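Local coordinates for protoporphyrinogen oxidase (Exiguobacterium sibiricum, PDB 3LOV), which probably oxidises coproporphyrinogen III to coproporphyrin III with molecular oxygen, using bound FAD, in the coproporphyrin-dependent route to heme b, at residues G52-R57 against W350-P355; E74-G79 against E236-R241; G108-L113 against D132-P137; T312-F317 against Q400-R405. All blocks are in the same frame, centred on the assembly; numbering follows the deposited sequence.

Interactions 1 and 4 touch, with centres about 12 Å apart. Arg-57, at the end of 52-57, is the joint: its O is a probable hydrogen-bond partner of Thr-312 OG1, and its NH1 of Ser-404 OG. Interaction 2 has its centre about 17 Å from that of interaction 1, without contact. These three flank the cofactor. Thr-312 of interaction 4 is about 5 Å from the FAD, Leu-238 of interaction 2 about 10 Å and His-352 of interaction 1 about 12 Å (side chain to ligand). Interaction 3 stands apart. Its centre is about 39 to 44 Å from the other centres, away from the annotated FAD-binding residues.

Interaction 1: residues G52-R57 against W350-P355; sequences GFTIER and WNHSAP
Thr-54 N donates a nearly straight hydrogen bond to Ser-353 O (2.8 Å, N-H...O angle 168°). The donor is tilted 22° from the carbonyl plane. The same oxygen is approached by Phe-53 CA, 3.4 Å away, in a CA-H...O contact. Beside this polar point the Phe-53 ring offers an edge to Ala-354: CD1 lies 3.9 Å from the methyl CB, near the ring plane. Thr-54 also meets His-352, their side chains crossing at about a right angle. Thr-54 CG2 comes to the imidazole edge, 4.0 Å from His-352 CD2.

Two waters bridge the segments. One accepts from Thr-54 OG1 and donates to His-352 O at 2.7 Å. The other donates to Glu-56 OE2 and lies 2.9 Å from His-352 NE2, in the plane of the ring.

The contact joins the lead-in to strand 55-56, which pairs with 47-48, to the loop between helix 346-349 and strand 357-364 of the large mixed sheet. Both belong to the flavin-containing amine oxidoreductase family region. Further out, Ser-353 is held from within its own loop. With chi1 at 52°, its OG sits between the backbone N and the carbonyl carbon, and it donates to Trp-350 O at 2.9 Å. Trp-350 NE1 in turn bonds the carboxylate of Asp-60, an FAD-binding residue. Glu-56 is fixed at both oxygens, by Thr-47 OG1 and Leu-235 N. Phe-53 also packs edge-to-face with the ring of His-357.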
loop_
_atom_site.group_PDB
_atom_site.type_symbol
_atom_site.label_atom_id
_atom_site.label_comp_id
_atom_site.label_asym_id
_atom_site.label_seq_id
_atom_site.Cartn_x
_atom_site.Cartn_y
_atom_site.Cartn_z
ATOM N N GLY A 52 -24.795 9.753 3.355
ATOM C CA GLY A 52 -24.327 10.214 2.049
ATOM C C GLY A 52 -22.799 10.298 1.915
ATOM O O GLY A 52 -22.284 10.599 0.827
ATOM N N PHE A 53 -22.061 9.991 2.982
ATOM C CA PHE A 53 -20.588 9.920 2.891
ATOM C C PHE A 53 -20.106 8.587 2.270
ATOM O O PHE A 53 -20.727 7.551 2.468
ATOM C CB PHE A 53 -19.951 10.081 4.282
ATOM C CG PHE A 53 -20.224 11.403 4.950
ATOM C CD1 PHE A 53 -19.680 12.566 4.458
ATOM C CD2 PHE A 53 -20.995 11.458 6.115
ATOM C CE1 PHE A 53 -19.940 13.788 5.074
ATOM C CE2 PHE A 53 -21.250 12.666 6.755
ATOM C CZ PHE A 53 -20.713 13.836 6.233
ATOM N N THR A 54 -19.014 8.631 1.501
ATOM C CA THR A 54 -18.259 7.425 1.090
ATOM C C THR A 54 -16.765 7.698 1.393
ATOM O O THR A 54 -16.030 8.307 0.604
ATOM C CB THR A 54 -18.466 7.061 -0.407
ATOM O OG1 THR A 54 -19.869 6.989 -0.701
ATOM C CG2 THR A 54 -17.822 5.729 -0.777
ATOM N N ILE A 55 -16.331 7.274 2.564
ATOM C CA ILE A 55 -15.013 7.652 3.086
ATOM C C ILE A 55 -14.241 6.375 3.374
ATOM O O ILE A 55 -14.728 5.527 4.111
ATOM C CB ILE A 55 -15.175 8.498 4.355
ATOM C CG1 ILE A 55 -15.826 9.849 4.024
ATOM C CG2 ILE A 55 -13.827 8.749 5.040
ATOM C CD1 ILE A 55 -16.300 10.619 5.260
ATOM N N GLU A 56 -13.051 6.237 2.787
ATOM C CA GLU A 56 -12.258 5.000 2.943
ATOM C C GLU A 56 -11.549 4.950 4.297
ATOM O O GLU A 56 -11.006 5.944 4.745
ATOM C CB GLU A 56 -11.248 4.827 1.787
ATOM C CG GLU A 56 -11.907 4.765 0.393
ATOM C CD GLU A 56 -12.785 3.553 0.200
ATOM O OE1 GLU A 56 -12.745 2.644 1.052
ATOM O OE2 GLU A 56 -13.504 3.492 -0.833
ATOM N N ARG A 57 -11.617 3.806 4.966
ATOM C CA ARG A 57 -10.954 3.621 6.239
ATOM C C ARG A 57 -9.560 3.083 6.072
ATOM O O ARG A 57 -8.717 3.328 6.910
ATOM C CB ARG A 57 -11.724 2.677 7.142
ATOM C CG ARG A 57 -12.988 3.285 7.743
ATOM C CD ARG A 57 -13.529 2.269 8.727
ATOM N NE ARG A 57 -14.779 2.635 9.345
ATOM C CZ ARG A 57 -14.948 2.952 10.616
ATOM N NH1 ARG A 57 -13.921 3.030 11.448
ATOM N NH2 ARG A 57 -16.166 3.223 11.048
ATOM N N TRP A 350 -11.482 13.429 -4.005
ATOM C CA TRP A 350 -12.584 12.597 -4.525
ATOM C C TRP A 350 -13.935 13.333 -4.560
ATOM O O TRP A 350 -14.529 13.608 -3.519
ATOM C CB TRP A 350 -12.753 11.296 -3.705
ATOM C CG TRP A 350 -11.531 10.525 -3.653
ATOM C CD1 TRP A 350 -10.683 10.406 -2.579
ATOM C CD2 TRP A 350 -10.944 9.767 -4.714
ATOM N NE1 TRP A 350 -9.592 9.637 -2.921
ATOM C CE2 TRP A 350 -9.727 9.233 -4.224
ATOM C CE3 TRP A 350 -11.312 9.494 -6.037
ATOM C CZ2 TRP A 350 -8.913 8.418 -4.986
ATOM C CZ3 TRP A 350 -10.472 8.665 -6.800
ATOM C CH2 TRP A 350 -9.286 8.161 -6.271
ATOM N N ASN A 351 -14.425 13.603 -5.771
ATOM C CA ASN A 351 -15.724 14.236 -5.948
ATOM C C ASN A 351 -16.840 13.469 -5.255
ATOM O O ASN A 351 -17.710 14.074 -4.687
ATOM C CB ASN A 351 -16.027 14.423 -7.442
ATOM C CG ASN A 351 -15.216 15.565 -8.070
ATOM O OD1 ASN A 351 -14.601 16.362 -7.369
ATOM N ND2 ASN A 351 -15.248 15.663 -9.396
ATOM N N HIS A 352 -16.793 12.143 -5.251
ATOM C CA HIS A 352 -17.901 11.318 -4.727
ATOM C C HIS A 352 -18.004 11.140 -3.209
ATOM O O HIS A 352 -19.044 10.717 -2.689
ATOM C CB HIS A 352 -17.804 9.909 -5.336
ATOM C CG HIS A 352 -16.712 9.056 -4.740
ATOM N ND1 HIS A 352 -15.395 9.156 -5.120
ATOM C CD2 HIS A 352 -16.754 8.062 -3.820
ATOM C CE1 HIS A 352 -14.670 8.265 -4.461
ATOM N NE2 HIS A 352 -15.474 7.586 -3.665
ATOM N N SER A 353 -16.936 11.430 -2.479
ATOM C CA SER A 353 -16.839 10.996 -1.083
ATOM C C SER A 353 -17.643 11.797 -0.044
ATOM O O SER A 353 -18.100 11.244 0.970
ATOM C CB SER A 353 -15.351 10.978 -0.687
ATOM O OG SER A 353 -14.742 12.229 -0.993
ATOM N N ALA A 354 -17.800 13.098 -0.273
ATOM C CA ALA A 354 -18.317 13.988 0.768
ATOM C C ALA A 354 -18.729 15.333 0.134
ATOM O O ALA A 354 -18.135 16.392 0.394
ATOM C CB ALA A 354 -17.274 14.172 1.852
ATOM N N PRO A 355 -19.768 15.288 -0.710
ATOM C CA PRO A 355 -20.135 16.390 -1.598
ATOM C C PRO A 355 -20.293 17.771 -0.932
ATOM O O PRO A 355 -19.830 18.782 -1.494
ATOM C CB PRO A 355 -21.482 15.922 -2.170
ATOM C CG PRO A 355 -22.029 14.971 -1.122
ATOM C CD PRO A 355 -20.807 14.243 -0.669
HETATM O O HOH W 1 -20.826 9.601 -0.969
HETATM O O HOH W 2 -13.632 5.702 -2.472
#

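Interaction 2: residues E74-G79 against E236-R241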
loop_
_atom_site.group_PDB
_atom_site.type_symbol
_atom_site.label_atom_id
_atom_site.label_comp_id
_atom_site.label_asym_id
_atom_site.label_seq_id
_atom_site.Cartn_x
_atom_site.Cartn_y
_atom_site.Cartn_z
ATOM N N GLU A 74 -13.991 -4.622 -13.915
ATOM C CA GLU A 74 -14.871 -4.616 -15.066
ATOM C C GLU A 74 -15.565 -5.958 -15.194
ATOM O O GLU A 74 -16.804 -5.999 -15.325
ATOM C CB GLU A 74 -14.131 -4.262 -16.331
ATOM C CG GLU A 74 -13.767 -2.744 -16.404
ATOM C CD GLU A 74 -14.709 -1.907 -17.309
ATOM O OE1 GLU A 74 -15.946 -2.079 -17.200
ATOM O OE2 GLU A 74 -14.184 -1.091 -18.121
ATOM N N ALA A 75 -14.782 -7.037 -15.102
ATOM C CA ALA A 75 -15.308 -8.383 -15.255
ATOM C C ALA A 75 -16.481 -8.657 -14.314
ATOM O O ALA A 75 -17.445 -9.291 -14.730
ATOM C CB ALA A 75 -14.204 -9.423 -15.090
ATOM N N ILE A 76 -16.420 -8.131 -13.081
ATOM C CA ILE A 76 -17.481 -8.345 -12.083
ATOM C C ILE A 76 -18.588 -7.257 -12.125
ATOM O O ILE A 76 -19.479 -7.208 -11.289
ATOM C CB ILE A 76 -16.865 -8.597 -10.639
ATOM C CG1 ILE A 76 -16.432 -7.304 -9.946
ATOM C CG2 ILE A 76 -15.695 -9.601 -10.725
ATOM C CD1 ILE A 76 -15.903 -7.471 -8.473
ATOM N N GLY A 77 -18.522 -6.386 -13.122
ATOM C CA GLY A 77 -19.607 -5.442 -13.371
ATOM C C GLY A 77 -19.556 -4.143 -12.615
ATOM O O GLY A 77 -20.585 -3.496 -12.424
ATOM N N LEU A 78 -18.366 -3.725 -12.186
ATOM C CA LEU A 78 -18.269 -2.488 -11.430
ATOM C C LEU A 78 -17.577 -1.371 -12.188
ATOM O O LEU A 78 -17.351 -0.304 -11.620
ATOM C CB LEU A 78 -17.573 -2.727 -10.073
ATOM C CG LEU A 78 -18.370 -3.509 -9.029
ATOM C CD1 LEU A 78 -17.462 -3.825 -7.802
ATOM C CD2 LEU A 78 -19.612 -2.738 -8.620
ATOM N N GLY A 79 -17.260 -1.600 -13.460
ATOM C CA GLY A 79 -16.568 -0.606 -14.307
ATOM C C GLY A 79 -17.231 0.762 -14.300
ATOM O O GLY A 79 -16.563 1.785 -14.259
ATOM N N GLU A 236 -15.107 -0.857 -0.534
ATOM C CA GLU A 236 -15.753 -2.010 0.086
ATOM C C GLU A 236 -16.792 -2.669 -0.854
ATOM O O GLU A 236 -17.032 -3.894 -0.778
ATOM C CB GLU A 236 -16.361 -1.637 1.442
ATOM C CG GLU A 236 -16.653 -2.865 2.328
ATOM C CD GLU A 236 -17.027 -2.544 3.794
ATOM O OE1 GLU A 236 -16.818 -1.402 4.281
ATOM O OE2 GLU A 236 -17.482 -3.473 4.474
ATOM N N SER A 237 -17.353 -1.891 -1.787
ATOM C CA SER A 237 -18.310 -2.459 -2.762
ATOM C C SER A 237 -17.628 -3.489 -3.662
ATOM O O SER A 237 -18.240 -4.461 -4.047
ATOM C CB SER A 237 -19.032 -1.389 -3.568
ATOM O OG SER A 237 -18.176 -0.746 -4.452
ATOM N N LEU A 238 -16.329 -3.334 -3.896
ATOM C CA LEU A 238 -15.574 -4.362 -4.601
ATOM C C LEU A 238 -15.568 -5.668 -3.809
ATOM O O LEU A 238 -15.755 -6.728 -4.387
ATOM C CB LEU A 238 -14.151 -3.905 -4.908
ATOM C CG LEU A 238 -13.090 -4.950 -5.272
ATOM C CD1 LEU A 238 -13.443 -5.675 -6.562
ATOM C CD2 LEU A 238 -11.709 -4.274 -5.334
ATOM N N ILE A 239 -15.341 -5.589 -2.495
ATOM C CA ILE A 239 -15.329 -6.786 -1.626
ATOM C C ILE A 239 -16.704 -7.516 -1.692
ATOM O O ILE A 239 -16.769 -8.725 -1.936
ATOM C CB ILE A 239 -14.958 -6.401 -0.167
ATOM C CG1 ILE A 239 -13.567 -5.727 -0.113
ATOM C CG2 ILE A 239 -15.036 -7.553 0.729
ATOM C CD1 ILE A 239 -12.410 -6.498 -0.778
ATOM N N GLU A 240 -17.751 -6.730 -1.549
ATOM C CA GLU A 240 -19.131 -7.181 -1.562
ATOM C C GLU A 240 -19.475 -7.843 -2.882
ATOM O O GLU A 240 -20.040 -8.927 -2.889
ATOM C CB GLU A 240 -20.064 -5.993 -1.273
ATOM C CG GLU A 240 -20.070 -5.628 0.185
ATOM C CD GLU A 240 -20.519 -4.196 0.492
ATOM O OE1 GLU A 240 -20.667 -3.363 -0.422
ATOM O OE2 GLU A 240 -20.718 -3.892 1.675
ATOM N N ARG A 241 -19.086 -7.237 -4.005
ATOM C CA ARG A 241 -19.365 -7.828 -5.314
ATOM C C ARG A 241 -18.568 -9.102 -5.529
ATOM O O ARG A 241 -19.069 -10.053 -6.128
ATOM C CB ARG A 241 -19.073 -6.830 -6.449
ATOM C CG ARG A 241 -19.338 -7.334 -7.876
ATOM C CD ARG A 241 -20.774 -7.835 -8.086
ATOM N NE ARG A 241 -21.767 -6.805 -7.769
ATOM C CZ ARG A 241 -22.159 -5.829 -8.596
ATOM N NH1 ARG A 241 -21.659 -5.720 -9.832
ATOM N NH2 ARG A 241 -23.063 -4.947 -8.181
#
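Arg-241 lies against Ile-76 and Leu-78 through CB, CG, CD and its guanidinium. It was modelled in two conformers, and one is described here. CB meets Leu-78 CD1 at 3.7 Å. CG is anti to the backbone N (chi1 -180°) and rests 3.5 Å from Ile-76 CD1. These two side chains slide past each other in opposite directions. The chain then bends at chi2 and chi3, which brings CD to 3.5 Å from Ile-76 O. NE has a long, weak ion pair with Glu-244. NH1 donates to Ile-76 O at 3.0 Å, with an N-H...O angle of 160°. The acceptor lies in the guanidinium plane. Leu-78 CD2 sits 3.7 Å above one face of the guanidinium, offset toward its rim.

Ile-76 follows helix 68-75. Gly-77, with positive phi, is the C-prime residue of a Schellman motif there, with Leu-78 N bonded to Ile-73 O. With an alanine at Leu-78, this guanidinium face is likely to lose its cover and a gap to open beside Leu-238 CA, 3.8 Å from CD1.

Next to this, Ile-76 CD1 and Leu-238 CD1 touch at 3.6 Å. Leu-238 also packs on Leu-69 and Ile-14, while Ile-76 reaches Tyr-21. The contact thus sets helix 235-245 against the end of helix 68-75, beside helix 14-26, which follows strand 6-10, the middle strand of the parallel sheet.

Interaction 3: residues G108-L113 against D132-P137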
loop_
_atom_site.group_PDB
_atom_site.type_symbol
_atom_site.label_atom_id
_atom_site.label_comp_id
_atom_site.label_asym_id
_atom_site.label_seq_id
_atom_site.Cartn_x
_atom_site.Cartn_y
_atom_site.Cartn_z
ATOM N N GLY A 108 10.178 14.342 -7.673
ATOM C CA GLY A 108 11.052 15.135 -6.855
ATOM C C GLY A 108 12.418 15.421 -7.439
ATOM O O GLY A 108 13.197 16.147 -6.830
ATOM N N ILE A 109 12.735 14.837 -8.597
ATOM C CA ILE A 109 14.016 15.073 -9.253
ATOM C C ILE A 109 13.819 16.185 -10.284
ATOM O O ILE A 109 12.986 16.041 -11.189
ATOM C CB ILE A 109 14.591 13.811 -9.970
ATOM C CG1 ILE A 109 14.898 12.699 -8.948
ATOM C CG2 ILE A 109 15.871 14.213 -10.743
ATOM C CD1 ILE A 109 15.224 11.390 -9.554
ATOM N N PRO A 110 14.573 17.288 -10.143
ATOM C CA PRO A 110 14.441 18.440 -11.023
ATOM C C PRO A 110 14.710 18.142 -12.494
ATOM O O PRO A 110 15.707 17.521 -12.822
ATOM C CB PRO A 110 15.506 19.419 -10.477
ATOM C CG PRO A 110 15.588 19.108 -9.062
ATOM C CD PRO A 110 15.494 17.595 -9.027
ATOM N N THR A 111 13.806 18.583 -13.351
ATOM C CA THR A 111 14.019 18.524 -14.799
ATOM C C THR A 111 14.021 19.934 -15.415
ATOM O O THR A 111 14.501 20.109 -16.545
ATOM C CB THR A 111 12.965 17.647 -15.464
ATOM O OG1 THR A 111 11.686 18.199 -15.203
ATOM C CG2 THR A 111 13.025 16.172 -14.915
ATOM N N ASP A 112 13.516 20.930 -14.679
ATOM C CA ASP A 112 13.572 22.354 -15.094
ATOM C C ASP A 112 14.139 23.200 -13.957
ATOM O O ASP A 112 13.416 23.601 -13.017
ATOM C CB ASP A 112 12.176 22.807 -15.492
ATOM C CG ASP A 112 12.089 24.289 -15.818
ATOM O OD1 ASP A 112 12.908 25.108 -15.338
ATOM O OD2 ASP A 112 11.143 24.623 -16.559
ATOM N N LEU A 113 15.435 23.472 -14.040
ATOM C CA LEU A 113 16.151 24.040 -12.910
ATOM C C LEU A 113 15.633 25.436 -12.512
ATOM O O LEU A 113 15.646 25.786 -11.334
ATOM C CB LEU A 113 17.639 24.088 -13.194
ATOM C CG LEU A 113 18.350 22.748 -13.377
ATOM C CD1 LEU A 113 19.811 22.990 -13.647
ATOM C CD2 LEU A 113 18.202 21.878 -12.146
ATOM N N ASP A 132 24.476 21.807 -9.551
ATOM C CA ASP A 132 25.819 21.426 -9.922
ATOM C C ASP A 132 25.932 19.924 -10.076
ATOM O O ASP A 132 26.660 19.426 -10.957
ATOM C CB ASP A 132 26.834 21.862 -8.848
ATOM C CG ASP A 132 27.003 23.378 -8.763
ATOM O OD1 ASP A 132 26.494 24.107 -9.638
ATOM O OD2 ASP A 132 27.634 23.836 -7.800
ATOM N N LEU A 133 25.274 19.188 -9.183
ATOM C CA LEU A 133 25.268 17.714 -9.273
ATOM C C LEU A 133 24.540 17.254 -10.565
ATOM O O LEU A 133 25.044 16.395 -11.262
ATOM C CB LEU A 133 24.654 17.070 -8.009
ATOM C CG LEU A 133 25.440 17.115 -6.671
ATOM C CD1 LEU A 133 24.562 16.705 -5.483
ATOM C CD2 LEU A 133 26.641 16.215 -6.714
ATOM N N LEU A 134 23.397 17.879 -10.895
ATOM C CA LEU A 134 22.604 17.471 -12.057
ATOM C C LEU A 134 23.278 17.801 -13.401
ATOM O O LEU A 134 23.340 16.920 -14.285
ATOM C CB LEU A 134 21.179 18.027 -11.995
ATOM C CG LEU A 134 20.256 17.441 -10.901
ATOM C CD1 LEU A 134 19.005 18.253 -10.847
ATOM C CD2 LEU A 134 19.911 15.950 -11.152
ATOM N N LEU A 135 23.808 19.032 -13.530
ATOM C CA LEU A 135 24.455 19.481 -14.770
ATOM C C LEU A 135 25.872 19.024 -14.950
ATOM O O LEU A 135 26.349 19.000 -16.097
ATOM C CB LEU A 135 24.451 21.003 -14.888
ATOM C CG LEU A 135 23.066 21.612 -15.052
ATOM C CD1 LEU A 135 23.185 23.127 -14.934
ATOM C CD2 LEU A 135 22.435 21.173 -16.376
ATOM N N HIS A 136 26.542 18.678 -13.842
ATOM C CA HIS A 136 27.952 18.293 -13.865
ATOM C C HIS A 136 28.218 17.002 -13.090
ATOM O O HIS A 136 29.090 16.954 -12.171
ATOM C CB HIS A 136 28.833 19.439 -13.316
ATOM C CG HIS A 136 28.582 20.751 -13.980
ATOM N ND1 HIS A 136 29.186 21.115 -15.163
ATOM C CD2 HIS A 136 27.762 21.771 -13.648
ATOM C CE1 HIS A 136 28.776 22.316 -15.510
ATOM N NE2 HIS A 136 27.906 22.737 -14.612
ATOM N N PRO A 137 27.495 15.934 -13.457
ATOM C CA PRO A 137 27.621 14.689 -12.708
ATOM C C PRO A 137 29.063 14.161 -12.726
ATOM O O PRO A 137 29.770 14.290 -13.730
ATOM C CB PRO A 137 26.671 13.735 -13.454
ATOM C CG PRO A 137 26.586 14.320 -14.879
ATOM C CD PRO A 137 26.582 15.791 -14.616
#
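Pro-110, a puckered ring, receives Leu-134 CD1 over one side, and the two side chains cross at about a right angle. The methyl CD1 of Leu-134 is almost equally far from three ring carbons: 3.7 Å from Pro-110 CB, 3.9 Å from CG and 4.0 Å from CD. The flat ring here, that of His-136, has its edge toward Asp-132 O of its own segment and does not join the contact with 108-113.

Leu-134 CD1 is shared. It also meets Leu-113 CD2 at 3.9 Å, where the two leucines pass obliquely. The second methyl, CD2, faces the strand more loosely, 4.4 Å from Ile-109 CG2. CG of Leu-134 is anti to the carbonyl carbon (chi1 -69°), and this turns the branch toward the strand, CD1 over Pro-110 and CD2 toward Ile-109. Leu-113 uses its remaining methyl on the next residue. Its CD1 and Leu-135 CD1 meet tip to tip at 3.6 Å, at the more exposed end of the patch.

The contact packs the end of helix 124-135 against the short strand 109-110 and the start of helix 113-116. Asp-112 is the N-cap of the latter, its OD1 accepting from Leu-115 N. Phe-202 of helix 201-207 and Leu-158 of helix 150-158 also touch Leu-134, so the leucine is enclosed by three helices and a strand.

Only carbon groups meet between the side chains of the two segments. No charge or hydrogen bond sets their orientation, and the fit rests on shape, on the burial of methyls and on the rigid proline ring.

Interaction 4: residues T312-F317 against Q400-R405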
loop_
_atom_site.group_PDB
_atom_site.type_symbol
_atom_site.label_atom_id
_atom_site.label_comp_id
_atom_site.label_asym_id
_atom_site.label_seq_id
_atom_site.Cartn_x
_atom_site.Cartn_y
_atom_site.Cartn_z
ATOM N N THR A 312 -5.762 5.720 10.497
ATOM C CA THR A 312 -6.333 6.823 9.751
ATOM C C THR A 312 -7.365 7.502 10.651
ATOM O O THR A 312 -8.153 6.843 11.347
ATOM C CB THR A 312 -6.939 6.384 8.397
ATOM O OG1 THR A 312 -8.026 5.484 8.623
ATOM C CG2 THR A 312 -5.865 5.709 7.502
ATOM N N VAL A 313 -7.320 8.830 10.671
ATOM C CA VAL A 313 -8.198 9.614 11.523
ATOM C C VAL A 313 -8.862 10.624 10.585
ATOM O O VAL A 313 -8.198 11.480 10.028
ATOM C CB VAL A 313 -7.438 10.283 12.695
ATOM C CG1 VAL A 313 -8.432 11.090 13.601
ATOM C CG2 VAL A 313 -6.666 9.225 13.502
ATOM N N THR A 314 -10.153 10.438 10.353
ATOM C CA THR A 314 -10.890 11.227 9.389
ATOM C C THR A 314 -11.778 12.162 10.170
ATOM O O THR A 314 -12.466 11.729 11.072
ATOM C CB THR A 314 -11.750 10.360 8.447
ATOM O OG1 THR A 314 -10.897 9.643 7.533
ATOM C CG2 THR A 314 -12.715 11.251 7.657
HETATM N N MSE A 315 -11.717 13.451 9.841
HETATM C CA MSE A 315 -12.546 14.479 10.500
HETATM C C MSE A 315 -13.486 15.135 9.488
HETATM O O MSE A 315 -13.024 15.671 8.478
HETATM C CB MSE A 315 -11.651 15.548 11.104
HETATM C CG MSE A 315 -10.931 15.085 12.336
HETATM SE SE MSE A 315 -9.267 16.019 12.586
HETATM C CE MSE A 315 -9.303 15.668 14.464
ATOM N N ILE A 316 -14.788 15.053 9.777
ATOM C CA ILE A 316 -15.845 15.593 8.940
ATOM C C ILE A 316 -16.223 16.938 9.541
ATOM O O ILE A 316 -16.603 17.020 10.689
ATOM C CB ILE A 316 -17.104 14.681 8.908
ATOM C CG1 ILE A 316 -16.849 13.410 8.072
ATOM C CG2 ILE A 316 -18.318 15.471 8.332
ATOM C CD1 ILE A 316 -17.806 12.249 8.355
ATOM N N PHE A 317 -16.107 17.988 8.740
ATOM C CA PHE A 317 -16.505 19.338 9.129
ATOM C C PHE A 317 -17.624 19.823 8.253
ATOM O O PHE A 317 -17.666 19.486 7.065
ATOM C CB PHE A 317 -15.355 20.299 8.884
ATOM C CG PHE A 317 -14.133 19.988 9.673
ATOM C CD1 PHE A 317 -13.968 20.516 10.954
ATOM C CD2 PHE A 317 -13.148 19.159 9.144
ATOM C CE1 PHE A 317 -12.821 20.236 11.693
ATOM C CE2 PHE A 317 -12.009 18.885 9.868
ATOM C CZ PHE A 317 -11.839 19.411 11.149
ATOM N N GLN A 400 -17.629 15.175 13.146
ATOM C CA GLN A 400 -17.560 13.736 13.382
ATOM C C GLN A 400 -16.134 13.278 13.107
ATOM O O GLN A 400 -15.477 13.853 12.233
ATOM C CB GLN A 400 -18.533 13.002 12.468
ATOM C CG GLN A 400 -18.761 11.550 12.896
ATOM C CD GLN A 400 -19.477 10.741 11.858
ATOM O OE1 GLN A 400 -19.974 11.270 10.866
ATOM N NE2 GLN A 400 -19.543 9.440 12.081
ATOM N N VAL A 401 -15.673 12.271 13.856
ATOM C CA VAL A 401 -14.357 11.696 13.667
ATOM C C VAL A 401 -14.484 10.186 13.466
ATOM O O VAL A 401 -15.232 9.543 14.156
ATOM C CB VAL A 401 -13.411 12.084 14.835
ATOM C CG1 VAL A 401 -12.008 11.601 14.593
ATOM C CG2 VAL A 401 -13.399 13.586 14.987
ATOM N N ILE A 402 -13.777 9.639 12.473
ATOM C CA ILE A 402 -13.791 8.200 12.173
ATOM C C ILE A 402 -12.342 7.742 12.262
ATOM O O ILE A 402 -11.469 8.206 11.489
ATOM C CB ILE A 402 -14.374 7.900 10.741
ATOM C CG1 ILE A 402 -15.803 8.477 10.581
ATOM C CG2 ILE A 402 -14.335 6.342 10.412
ATOM C CD1 ILE A 402 -16.219 8.901 9.069
ATOM N N ILE A 403 -12.077 6.861 13.231
ATOM C CA ILE A 403 -10.750 6.335 13.514
ATOM C C ILE A 403 -10.657 4.863 13.074
ATOM O O ILE A 403 -11.521 4.071 13.394
ATOM C CB ILE A 403 -10.428 6.428 15.036
ATOM C CG1 ILE A 403 -10.202 7.887 15.465
ATOM C CG2 ILE A 403 -9.198 5.632 15.379
ATOM C CD1 ILE A 403 -10.132 8.052 17.003
ATOM N N SER A 404 -9.632 4.518 12.317
ATOM C CA SER A 404 -9.407 3.136 11.898
ATOM C C SER A 404 -7.955 2.793 12.139
ATOM O O SER A 404 -7.095 3.666 12.095
ATOM C CB SER A 404 -9.736 2.969 10.427
ATOM O OG SER A 404 -11.032 3.481 10.179
ATOM N N ARG A 405 -7.690 1.530 12.438
ATOM C CA ARG A 405 -6.352 1.091 12.861
ATOM C C ARG A 405 -5.984 -0.134 12.052
ATOM O O ARG A 405 -6.726 -1.107 12.039
ATOM C CB ARG A 405 -6.307 0.740 14.365
ATOM C CG ARG A 405 -6.363 1.952 15.313
ATOM C CD ARG A 405 -6.394 1.524 16.783
ATOM N NE ARG A 405 -6.355 2.665 17.696
ATOM C CZ ARG A 405 -7.409 3.366 18.084
ATOM N NH1 ARG A 405 -8.623 3.052 17.645
ATOM N NH2 ARG A 405 -7.251 4.380 18.939
HETATM O O HOH W 3 -10.527 6.139 9.606
#
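Val-313 and Val-401 meet through their CG1 methyls at 3.7 Å, at the centre of one apolar face. Met-315, deposited as selenomethionine, lies alongside Val-401 and points the same way, with CG 3.9 Å from Val-401 CG2. Ile-403 lies beside Val-313 in the same manner. On the other face Ile-316 CD1 touches Ile-402 CD1 at 3.8 Å. Gln-400 has CG anti to the backbone N (chi1 -166°) and runs extended next to Ile-316. Its NE2 bonds Tyr-48 OH.

The backbones form a regular antiparallel pair. Thr-312, Thr-314 and Ile-316 each exchange two hydrogen bonds, with Ser-404, Ile-402 and Gln-400 respectively. The straightest is Ile-316 N to Gln-400 O, 2.8 Å and 176°. The longest is Gln-400 N to Ile-316 O, 3.2 Å.

A polar end lies at Thr-312 and Ser-404. Their hydroxyls, OG1 and OG, are 3.9 Å apart and share one water. It donates to Thr-312 OG1 and to Ile-402 O, and lies 2.8 Å from Ser-404 OG. Thr-312 OG1 also bonds Arg-57 O, and Ser-404 OG bonds Arg-57 NH1.

Strand 307-318 lies between 357-364 and 400-411, the latter at one edge of the mixed sheet within this chain. Helix 377-392 packs on the Met-315 and Val-401 face through Leu-385, Leu-388 and Gln-381. Ile-55 of strand 55-56 rests on the opposite face, against Thr-314 and Ile-316.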